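Local coordinates for hypothetical ntf2-like protein (PDB 3SBU) that is of unknown function but belongs to the NTF2-like superfamily and has a cystatin-like fold, at residues Glu39-Phe44 against Ser212-Gly217; Tyr46-Asp51 against Gln57-Pro62; Arg144-Glu147 against Glu152-Val155. All blocks are in the same frame, centred on the assembly; numbering follows the deposited sequence.

Overall arrangement
From the N terminus, helix 41-50 comes first and takes part in two of the contacts. Interaction 2 closes a short loop: helix 52-57 turns the chain back, so that 57-62 meets 46-51. Interaction 3 closes the next one and joins the exit of strand 136-143 to helix 154-163. Interaction 1 closes last. It brings 212-217 back to 39-44, so both other loops nest inside it, one after the other. Interactions 1 and 2 touch directly, through F44 CE1 and R58 CG at 4.0 Å. Interaction 3 stands apart, its centre about 22 Å from that of interaction 1. Interaction 1 ties the first helix to edge strand 212-215, interaction 2 to the chain before strand 65-67.

Interaction 1 of 3, residues Glu39-Phe44 against Ser212-Gly217; sequences ESFDDF and SNINYG
F41 has its CG anti to the backbone N (chi1 -176°), which sends the ring from the start of helix 41-50 toward I214. D42 and Y216 both keep CG beside the backbone N (chi1 -70° in D42), and their polar ends meet. The arrangement is a helix packed against a sheet, consistent with the NTF2-like, cystatin-like fold. Here the N-terminal turn of the helix reaches strand 212-215, an outermost strand of the mixed sheet within this chain.

The apolar half of the contact is I214 CG2, which lies 3.9 Å from F41 CE2. The same methyl also sits over one face of its near neighbour Y216, offset toward the rim of that ring. It is therefore shared between two aromatic rings. V112 and V114 of strand 111-116 also touch F41, and W136 and F129 meet its ring edge-to-face.

S40 is the N-cap of the helix. Its OG accepts a weak bond from D43 N at 3.3 Å. A glycerol, probably from the crystallisation liquor, binds F41 N beside this helix start, which may mark a small pocket.

The polar half is one short bond. The carboxylate of D42 is turned 87° from the Y216 ring, and its OD1 lies at the ring edge, in plane. Y216 OH donates to D42 OD1 at 2.6 Å, on the syn lone pair.

Interaction 2 of 3, residues Tyr46-Asp51 against Gln57-Pro62; sequences YNFASD and QRVVFP
F48 carries this contact from the helix side and meets R58 and V59 of the returning chain. The first segment, 46-51, is the last part of helix 41-50. At Y46 the carbonyl O receives two bonds from S50, a residue one turn on. One comes from S50 N at 3.0 Å and the other from S50 OG at 2.7 Å. They reach Y46 O from opposite faces of its plane, and the hydroxyl is tied back to the helix.

F48 follows, with its ring carried clear of the helix axis because CG is anti to the backbone N (chi1 175°). CD1 lies 4.0 Å from R58 CB. Farther out, CZ lies 3.8 Å from V59 CG2, and this methyl is at the ring edge, near the ring plane. Two other rings also pack on F48: F129 meets it edge-to-face, and F44 with planes at about 40°.

R58 takes part through CB and its carbonyl O, which lies 4.0 Å from F48 CE1. Its chain is bent at chi2 and chi3, and this carries the guanidinium away from F48 to a salt bridge with D38.

S50 ends the helix. D51 leaves helical backbone angles and becomes the N-cap of helix 52-57, where its OD1 accepts from L54 N.

No hydrogen bond joins the two segments. The contact is mainly apolar packing. Beyond it, R58 and V60 make backbone bonds to L138 of strand 136-143. Two consecutive helices followed by a chain that runs onto the sheet fit the helix-on-sheet layout of the NTF2-like fold.

Interaction 3 of 3, residues Arg144-Glu147 against Glu152-Val155; sequences RPIE and EDFV
I146 rests its CD1 methyl against D153 and V155, which both meet it from the side of helix 154-163. CD1 comes to 3.2 Å from D153 OD2, a tight approach of a methyl to a carboxylate oxygen. It also lies 4.1 Å from V155 CB, an ordinary apolar contact that V155 CG1 shares at the same distance. The reach comes from the first torsion of I146: CG1 sits between the backbone N and the carbonyl carbon (chi1 60°), and the extended second torsion then carries CD1 outward.

D153 is the N-cap residue. Its OD2 accepts a hydrogen bond from E156 N in the first turn. The oxygen touched by the methyl is thus the one that caps the helix. The helix start would probably favour the negative charge of this carboxylate.

The other oxygen, OD1, lies 3.5 Å from E147 O. Both atoms are acceptors, so this is not a hydrogen bond. None crosses between the two segments. The contact is held by the packing of one isoleucine, and it lies at the surface.

Around it, I146 also touches R122, V124 and E156, and its backbone bonds to R122. V155 packs on I117. Segment 144-147 is the exit from strand 136-143 of the mixed sheet. Segment 152-155 leads into helix 154-163, whose F154 meets F244 of strand 240-245 edge-to-face. The contact therefore sits where the chain passes from the mixed sheet to the helix lying against the second, antiparallel sheet.

Interaction 1 of 3, residues Glu39-Phe44 against Ser212-Gly217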
# COMPACT_ATOMS: atom_id res chain seq x y z
N GLU A 39 7.24 32.89 1.20
CA GLU A 39 7.23 32.53 2.62
C GLU A 39 8.07 31.27 2.89
O GLU A 39 8.66 31.13 3.97
CB GLU A 39 5.79 32.35 3.13
CG GLU A 39 5.05 33.68 3.34
CD GLU A 39 3.54 33.65 3.49
OE1 GLU A 39 2.91 32.62 3.15
OE2 GLU A 39 2.98 34.68 3.92
N SER A 40 8.15 30.37 1.89
CA SER A 40 8.92 29.14 1.93
C SER A 40 9.38 28.80 0.52
O SER A 40 8.74 29.18 -0.46
CB SER A 40 8.12 27.99 2.55
OG SER A 40 7.24 27.36 1.64
N PHE A 41 10.50 28.08 0.42
CA PHE A 41 11.07 27.65 -0.84
C PHE A 41 10.14 26.69 -1.57
O PHE A 41 9.96 26.84 -2.78
CB PHE A 41 12.46 27.00 -0.64
CG PHE A 41 13.09 26.63 -1.96
CD1 PHE A 41 13.68 27.61 -2.76
CD2 PHE A 41 13.02 25.34 -2.45
CE1 PHE A 41 14.20 27.29 -4.02
CE2 PHE A 41 13.54 25.02 -3.71
CZ PHE A 41 14.15 25.99 -4.47
N ASP A 42 9.57 25.70 -0.85
CA ASP A 42 8.67 24.68 -1.39
C ASP A 42 7.43 25.29 -2.08
O ASP A 42 7.03 24.78 -3.13
CB ASP A 42 8.25 23.68 -0.29
CG ASP A 42 9.37 22.76 0.18
OD1 ASP A 42 10.36 22.60 -0.57
OD2 ASP A 42 9.27 22.21 1.31
N ASP A 43 6.85 26.37 -1.50
CA ASP A 43 5.71 27.08 -2.10
C ASP A 43 6.15 27.84 -3.34
O ASP A 43 5.48 27.78 -4.37
CB ASP A 43 5.03 28.06 -1.11
CG ASP A 43 4.36 27.43 0.10
OD1 ASP A 43 3.65 26.41 -0.07
OD2 ASP A 43 4.50 27.99 1.21
N PHE A 44 7.30 28.56 -3.24
CA PHE A 44 7.87 29.35 -4.33
C PHE A 44 8.19 28.49 -5.55
O PHE A 44 7.82 28.85 -6.66
CB PHE A 44 9.14 30.12 -3.89
CG PHE A 44 10.06 30.49 -5.04
CD1 PHE A 44 9.77 31.56 -5.87
CD2 PHE A 44 11.18 29.72 -5.32
CE1 PHE A 44 10.59 31.88 -6.95
CE2 PHE A 44 11.99 30.03 -6.42
CZ PHE A 44 11.70 31.12 -7.21
N SER A 212 15.56 13.79 -8.68
CA SER A 212 15.65 15.18 -8.29
C SER A 212 16.21 15.23 -6.88
O SER A 212 16.27 14.21 -6.18
CB SER A 212 14.30 15.87 -8.36
OG SER A 212 13.37 15.35 -7.41
N ASN A 213 16.62 16.42 -6.46
CA ASN A 213 17.06 16.66 -5.11
C ASN A 213 16.93 18.12 -4.86
O ASN A 213 16.99 18.93 -5.80
CB ASN A 213 18.48 16.14 -4.82
CG ASN A 213 18.78 16.04 -3.35
OD1 ASN A 213 17.89 15.98 -2.48
ND2 ASN A 213 20.06 15.94 -3.03
N ILE A 214 16.63 18.47 -3.62
CA ILE A 214 16.57 19.84 -3.18
C ILE A 214 17.56 19.94 -2.04
O ILE A 214 17.49 19.14 -1.12
CB ILE A 214 15.16 20.34 -2.83
CG1 ILE A 214 14.19 20.16 -4.01
CG2 ILE A 214 15.22 21.78 -2.33
CD1 ILE A 214 12.69 20.46 -3.68
N ASN A 215 18.51 20.87 -2.13
CA ASN A 215 19.50 21.00 -1.09
C ASN A 215 19.03 22.00 -0.07
O ASN A 215 19.11 23.21 -0.27
CB ASN A 215 20.91 21.36 -1.65
CG ASN A 215 21.92 21.55 -0.55
OD1 ASN A 215 21.88 20.89 0.46
ND2 ASN A 215 22.80 22.51 -0.67
N TYR A 216 18.56 21.49 1.07
CA TYR A 216 18.15 22.32 2.19
C TYR A 216 19.33 22.48 3.19
O TYR A 216 19.12 22.98 4.29
CB TYR A 216 16.93 21.70 2.89
CG TYR A 216 15.70 21.51 2.02
CD1 TYR A 216 14.80 22.54 1.83
CD2 TYR A 216 15.37 20.25 1.52
CE1 TYR A 216 13.62 22.35 1.10
CE2 TYR A 216 14.21 20.05 0.77
CZ TYR A 216 13.34 21.10 0.57
OH TYR A 216 12.20 20.88 -0.15
N GLY A 217 20.52 22.01 2.80
CA GLY A 217 21.70 21.98 3.66
C GLY A 217 22.03 20.59 4.22
O GLY A 217 22.95 20.46 5.02

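Interaction 2 of 3, residues Tyr46-Asp51 against Gln57-Pro62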
# COMPACT_ATOMS: atom_id res chain seq x y z
N TYR A 46 7.11 25.55 -6.59
CA TYR A 46 5.98 25.04 -7.35
C TYR A 46 5.41 26.13 -8.24
O TYR A 46 5.10 25.85 -9.39
CB TYR A 46 4.87 24.43 -6.46
CG TYR A 46 3.78 23.79 -7.30
CD1 TYR A 46 4.01 22.58 -7.97
CD2 TYR A 46 2.56 24.42 -7.49
CE1 TYR A 46 3.03 22.02 -8.79
CE2 TYR A 46 1.58 23.87 -8.32
CZ TYR A 46 1.81 22.66 -8.95
OH TYR A 46 0.83 22.10 -9.74
N ASN A 47 5.33 27.38 -7.73
CA ASN A 47 4.81 28.52 -8.50
C ASN A 47 5.80 28.97 -9.59
O ASN A 47 5.37 29.33 -10.68
CB ASN A 47 4.43 29.69 -7.61
CG ASN A 47 3.21 29.45 -6.76
OD1 ASN A 47 3.26 29.48 -5.53
ND2 ASN A 47 2.07 29.21 -7.40
N PHE A 48 7.12 28.91 -9.30
CA PHE A 48 8.18 29.28 -10.25
C PHE A 48 8.12 28.37 -11.49
O PHE A 48 8.26 28.85 -12.61
CB PHE A 48 9.56 29.20 -9.59
CG PHE A 48 10.75 29.44 -10.49
CD1 PHE A 48 11.23 30.73 -10.70
CD2 PHE A 48 11.43 28.37 -11.08
CE1 PHE A 48 12.36 30.95 -11.51
CE2 PHE A 48 12.54 28.59 -11.90
CZ PHE A 48 13.01 29.88 -12.09
N ALA A 49 7.88 27.08 -11.26
CA ALA A 49 7.82 26.07 -12.31
C ALA A 49 6.47 26.04 -13.05
O ALA A 49 6.46 25.70 -14.23
CB ALA A 49 8.12 24.71 -11.70
N SER A 50 5.35 26.36 -12.37
CA SER A 50 4.02 26.29 -13.00
C SER A 50 3.53 27.62 -13.60
O SER A 50 2.63 27.60 -14.44
CB SER A 50 2.99 25.75 -12.02
OG SER A 50 2.88 26.53 -10.83
N ASP A 51 4.12 28.76 -13.19
CA ASP A 51 3.71 30.08 -13.69
C ASP A 51 4.83 30.71 -14.53
O ASP A 51 5.80 31.22 -13.98
CB ASP A 51 3.30 31.00 -12.52
CG ASP A 51 2.50 32.21 -12.93
OD1 ASP A 51 3.06 33.09 -13.64
OD2 ASP A 51 1.32 32.31 -12.52
N GLN A 57 10.37 36.78 -14.19
CA GLN A 57 10.72 37.84 -13.24
C GLN A 57 11.75 37.35 -12.22
O GLN A 57 12.49 38.17 -11.69
CB GLN A 57 9.47 38.36 -12.49
CG GLN A 57 8.42 39.03 -13.37
N ARG A 58 11.79 36.03 -11.92
CA ARG A 58 12.67 35.53 -10.86
C ARG A 58 13.95 34.84 -11.37
O ARG A 58 14.58 34.10 -10.62
CB ARG A 58 11.92 34.58 -9.88
CG ARG A 58 10.44 34.92 -9.60
CD ARG A 58 10.17 36.30 -9.01
NE ARG A 58 10.60 36.36 -7.62
CZ ARG A 58 9.79 36.24 -6.57
NH1 ARG A 58 8.48 36.12 -6.75
NH2 ARG A 58 10.27 36.28 -5.35
N VAL A 59 14.37 35.14 -12.61
CA VAL A 59 15.63 34.63 -13.16
C VAL A 59 16.54 35.84 -13.38
O VAL A 59 16.13 36.81 -14.03
CB VAL A 59 15.44 33.76 -14.44
CG1 VAL A 59 16.78 33.19 -14.92
CG2 VAL A 59 14.45 32.63 -14.21
N VAL A 60 17.75 35.81 -12.78
CA VAL A 60 18.75 36.88 -12.93
C VAL A 60 19.29 36.79 -14.37
O VAL A 60 19.67 35.71 -14.80
CB VAL A 60 19.89 36.80 -11.86
CG1 VAL A 60 21.06 37.72 -12.22
CG2 VAL A 60 19.36 37.12 -10.47
N PHE A 61 19.27 37.91 -15.11
CA PHE A 61 19.76 37.96 -16.49
C PHE A 61 20.85 39.01 -16.67
O PHE A 61 20.69 40.12 -16.14
CB PHE A 61 18.61 38.21 -17.49
CG PHE A 61 17.65 37.06 -17.65
CD1 PHE A 61 18.07 35.86 -18.22
CD2 PHE A 61 16.32 37.18 -17.26
CE1 PHE A 61 17.18 34.80 -18.39
CE2 PHE A 61 15.43 36.11 -17.42
CZ PHE A 61 15.86 34.93 -17.99
N PRO A 62 21.95 38.73 -17.42
CA PRO A 62 22.31 37.44 -18.06
C PRO A 62 22.58 36.39 -16.97
O PRO A 62 23.22 36.72 -15.96
CB PRO A 62 23.55 37.78 -18.89
CG PRO A 62 24.17 38.96 -18.20
CD PRO A 62 23.01 39.74 -17.62

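Interaction 3 of 3, residues Arg144-Glu147 against Glu152-Val155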
# COMPACT_ATOMS: atom_id res chain seq x y z
N ARG A 144 27.85 19.40 -13.43
CA ARG A 144 29.03 18.77 -12.89
C ARG A 144 28.90 17.26 -12.97
O ARG A 144 27.80 16.71 -12.90
CB ARG A 144 29.21 19.22 -11.42
CG ARG A 144 29.86 20.59 -11.26
CD ARG A 144 29.77 20.99 -9.81
NE ARG A 144 30.21 22.37 -9.58
CZ ARG A 144 30.13 22.98 -8.40
NH1 ARG A 144 29.62 22.35 -7.35
NH2 ARG A 144 30.55 24.23 -8.27
N PRO A 145 30.04 16.55 -13.07
CA PRO A 145 29.95 15.09 -13.07
C PRO A 145 29.63 14.59 -11.67
O PRO A 145 29.94 15.28 -10.69
CB PRO A 145 31.36 14.67 -13.50
CG PRO A 145 32.24 15.79 -13.10
CD PRO A 145 31.44 17.03 -13.15
N ILE A 146 29.01 13.40 -11.54
CA ILE A 146 28.76 12.85 -10.20
C ILE A 146 30.13 12.48 -9.59
O ILE A 146 31.00 11.97 -10.30
CB ILE A 146 27.77 11.64 -10.16
CG1 ILE A 146 28.29 10.44 -11.02
CG2 ILE A 146 26.33 12.06 -10.52
CD1 ILE A 146 27.53 9.01 -10.87
N GLU A 147 30.31 12.72 -8.29
CA GLU A 147 31.56 12.33 -7.65
C GLU A 147 31.59 10.81 -7.38
O GLU A 147 30.58 10.20 -7.01
CB GLU A 147 31.83 13.14 -6.37
CG GLU A 147 33.31 13.49 -6.22
CD GLU A 147 34.01 14.14 -7.41
OE1 GLU A 147 33.54 15.21 -7.88
OE2 GLU A 147 35.04 13.59 -7.87
N GLU A 152 31.02 1.14 -4.30
CA GLU A 152 29.91 1.22 -5.26
C GLU A 152 29.21 2.59 -5.17
O GLU A 152 28.91 3.05 -4.08
CB GLU A 152 28.92 0.09 -5.01
CG GLU A 152 27.89 -0.14 -6.10
CD GLU A 152 26.97 -1.30 -5.78
OE1 GLU A 152 26.08 -1.12 -4.92
OE2 GLU A 152 27.17 -2.40 -6.34
N ASP A 153 29.02 3.26 -6.31
CA ASP A 153 28.38 4.58 -6.37
C ASP A 153 26.87 4.41 -6.17
O ASP A 153 26.29 3.56 -6.85
CB ASP A 153 28.70 5.25 -7.72
CG ASP A 153 27.96 6.57 -7.93
OD1 ASP A 153 28.31 7.57 -7.26
OD2 ASP A 153 27.04 6.61 -8.75
N PHE A 154 26.23 5.23 -5.28
CA PHE A 154 24.79 5.11 -5.01
C PHE A 154 23.95 5.34 -6.28
O PHE A 154 23.06 4.54 -6.56
CB PHE A 154 24.27 6.04 -3.87
CG PHE A 154 22.75 5.88 -3.69
CD1 PHE A 154 22.21 4.77 -3.04
CD2 PHE A 154 21.87 6.80 -4.27
CE1 PHE A 154 20.83 4.59 -2.92
CE2 PHE A 154 20.47 6.60 -4.16
CZ PHE A 154 19.96 5.51 -3.48
N VAL A 155 24.28 6.39 -7.06
CA VAL A 155 23.55 6.83 -8.25
C VAL A 155 23.52 5.74 -9.30
O VAL A 155 22.45 5.42 -9.85
CB VAL A 155 24.15 8.15 -8.80
CG1 VAL A 155 23.52 8.53 -10.15
CG2 VAL A 155 23.97 9.28 -7.78